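Local coordinates for uncharacterized protein (Parabacteroides distasonis, PDB 4Q34), which is functionally uncharacterised but probably hydrolyses ester bonds as a member of the alpha/beta hydrolase family, at residues Q210-A215 with M269-K274. Residues are numbered along the deposited sequence; the frame is centred on the assembly and turned at random.
Sequences QLPEEA and MKIWAK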
loop_
_atom_site.group_PDB
_atom_site.type_symbol
_atom_site.label_atom_id
_atom_site.label_comp_id
_atom_site.label_asym_id
_atom_site.label_seq_id
_atom_site.Cartn_x
_atom_site.Cartn_y
_atom_site.Cartn_z
ATOM N N GLN A 210 -25.550 21.189 24.227
ATOM C CA GLN A 210 -26.579 20.861 23.242
ATOM C C GLN A 210 -26.425 19.446 22.727
ATOM O O GLN A 210 -26.895 19.151 21.647
ATOM C CB GLN A 210 -26.468 21.805 22.027
ATOM C CG GLN A 210 -26.552 23.274 22.365
ATOM C CD GLN A 210 -27.879 23.618 22.971
ATOM O OE1 GLN A 210 -28.920 23.170 22.495
ATOM N NE2 GLN A 210 -27.856 24.394 24.034
ATOM N N LEU A 211 -25.734 18.571 23.471
ATOM C CA LEU A 211 -25.574 17.179 23.076
ATOM C C LEU A 211 -26.946 16.477 23.071
ATOM O O LEU A 211 -27.612 16.378 24.123
ATOM C CB LEU A 211 -24.642 16.474 24.046
ATOM C CG LEU A 211 -23.883 15.217 23.667
ATOM C CD1 LEU A 211 -23.059 15.389 22.396
ATOM C CD2 LEU A 211 -22.965 14.831 24.825
ATOM N N PRO A 212 -27.401 16.026 21.895
ATOM C CA PRO A 212 -28.727 15.394 21.871
ATOM C C PRO A 212 -28.737 14.057 22.588
ATOM O O PRO A 212 -27.717 13.374 22.645
ATOM C CB PRO A 212 -29.027 15.205 20.374
ATOM C CG PRO A 212 -27.730 15.397 19.663
ATOM C CD PRO A 212 -26.738 16.029 20.581
ATOM N N GLU A 213 -29.895 13.680 23.132
ATOM C CA GLU A 213 -30.003 12.411 23.871
ATOM C C GLU A 213 -29.499 11.290 22.997
ATOM O O GLU A 213 -28.745 10.425 23.437
ATOM C CB GLU A 213 -31.443 12.129 24.324
ATOM C CG GLU A 213 -31.864 12.915 25.553
ATOM C CD GLU A 213 -30.947 12.654 26.731
ATOM O OE1 GLU A 213 -30.791 11.472 27.105
ATOM O OE2 GLU A 213 -30.365 13.625 27.265
ATOM N N GLU A 214 -29.861 11.359 21.723
ATOM C CA GLU A 214 -29.460 10.358 20.726
ATOM C C GLU A 214 -27.938 10.252 20.477
ATOM O O GLU A 214 -27.484 9.344 19.775
ATOM C CB GLU A 214 -30.205 10.636 19.413
ATOM C CG GLU A 214 -31.717 10.510 19.525
ATOM C CD GLU A 214 -32.442 11.822 19.825
ATOM O OE1 GLU A 214 -31.850 12.772 20.403
ATOM O OE2 GLU A 214 -33.634 11.900 19.461
ATOM N N ALA A 215 -27.159 11.178 21.042
ATOM C CA ALA A 215 -25.688 11.177 20.919
ATOM C C ALA A 215 -24.968 10.576 22.117
ATOM O O ALA A 215 -23.735 10.410 22.102
ATOM C CB ALA A 215 -25.205 12.617 20.736
HETATM N N MSE A 269 -26.991 11.457 12.797
HETATM C CA MSE A 269 -26.511 12.354 11.734
HETATM C C MSE A 269 -27.631 13.234 11.189
HETATM O O MSE A 269 -27.400 14.400 10.814
HETATM C CB MSE A 269 -25.821 11.610 10.615
HETATM C CG MSE A 269 -24.642 10.779 10.996
HETATM SE SE MSE A 269 -23.493 11.647 12.305
HETATM C CE MSE A 269 -22.402 12.705 11.115
ATOM N N LYS A 270 -28.871 12.725 11.156
ATOM C CA LYS A 270 -29.985 13.578 10.775
ATOM C C LYS A 270 -30.199 14.720 11.758
ATOM O O LYS A 270 -30.517 15.836 11.355
ATOM C CB LYS A 270 -31.274 12.762 10.585
ATOM C CG LYS A 270 -31.153 11.848 9.372
ATOM C CD LYS A 270 -32.484 11.370 8.852
ATOM C CE LYS A 270 -32.938 10.182 9.619
ATOM N NZ LYS A 270 -34.197 9.671 9.004
ATOM N N ILE A 271 -29.992 14.462 13.049
ATOM C CA ILE A 271 -30.113 15.495 14.070
ATOM C C ILE A 271 -28.994 16.522 13.907
ATOM O O ILE A 271 -29.254 17.726 13.887
ATOM C CB ILE A 271 -30.086 14.894 15.475
ATOM C CG1 ILE A 271 -31.373 14.061 15.678
ATOM C CG2 ILE A 271 -29.944 15.991 16.520
ATOM C CD1 ILE A 271 -31.343 13.153 16.911
ATOM N N TRP A 272 -27.778 16.017 13.745
ATOM C CA TRP A 272 -26.582 16.845 13.497
ATOM C C TRP A 272 -26.744 17.757 12.274
ATOM O O TRP A 272 -26.512 18.964 12.366
ATOM C CB TRP A 272 -25.380 15.926 13.292
ATOM C CG TRP A 272 -24.023 16.582 13.257
ATOM C CD1 TRP A 272 -23.388 17.173 14.306
ATOM C CD2 TRP A 272 -23.103 16.605 12.170
ATOM N NE1 TRP A 272 -22.125 17.592 13.922
ATOM C CE2 TRP A 272 -21.930 17.252 12.618
ATOM C CE3 TRP A 272 -23.149 16.145 10.845
ATOM C CZ2 TRP A 272 -20.851 17.455 11.806
ATOM C CZ3 TRP A 272 -22.067 16.365 10.029
ATOM C CH2 TRP A 272 -20.930 17.006 10.511
ATOM N N ALA A 273 -27.246 17.185 11.175
ATOM C CA ALA A 273 -27.475 17.947 9.943
ATOM C C ALA A 273 -28.493 19.059 10.195
ATOM O O ALA A 273 -28.303 20.193 9.781
ATOM C CB ALA A 273 -27.967 17.038 8.816
ATOM N N LYS A 274 -29.585 18.725 10.868
ATOM C CA LYS A 274 -30.624 19.705 11.168
ATOM C C LYS A 274 -30.041 20.886 11.978
ATOM O O LYS A 274 -30.264 22.061 11.658
ATOM C CB LYS A 274 -31.801 19.019 11.872
ATOM C CG LYS A 274 -32.879 19.963 12.393
ATOM C CD LYS A 274 -33.432 20.842 11.304
ATOM C CE LYS A 274 -34.759 21.451 11.750
ATOM N NZ LYS A 274 -35.134 22.548 10.819
#
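I271 reaches from its helix into the loop at 210-215 with two branches, one for P212 and one for E214. The delta methyl carries the closer approach: I271 CD1 stands over the flat face of the E214 carboxylate, 3.4 Å from E214 CD. Its distances to the two oxygens are nearly equal, 3.5 Å from I271 CD1 to E214 OE1 and 3.6 Å to E214 OE2, so the methyl sits centrally above the group. The two side chains cross at about a right angle. A bend at chi2 of E214 (93°) brings the carboxylate over the methyl. In the stem, E214 CB and CG each lie 3.7 Å from I271 CD1. The gamma methyl, I271 CG2, meets the edge of the proline ring, 3.9 Å from P212 CG. Chi1 of -68° sets I271 CG1 beside the backbone N, which leaves CG2 anti to that N and pointed at the proline. A beta-branched residue suits this place because its two arms diverge to separate neighbours, while proline offers a rigid apolar edge. Glutamate suits a partly exposed surface position, with CB, CG and one carboxylate face against the methyl. With an alanine here, CG and the carboxylate are gone, and I271 CD1 would probably lose most of its cover on this side and lie more open to water. The bond from A215 N to P212 O (2.8 Å) closes the 3-10 turn that carries E214. P212 also packs on F206 and L268, and W272 NE1 bonds to P205 O. This is surface packing of an excursion between strands 204-207 and 226-229 against helix 257-277, the helix of the beta-alpha-beta crossover linking parallel strands 242-246 and 283-287 in the alpha/beta hydrolase fold.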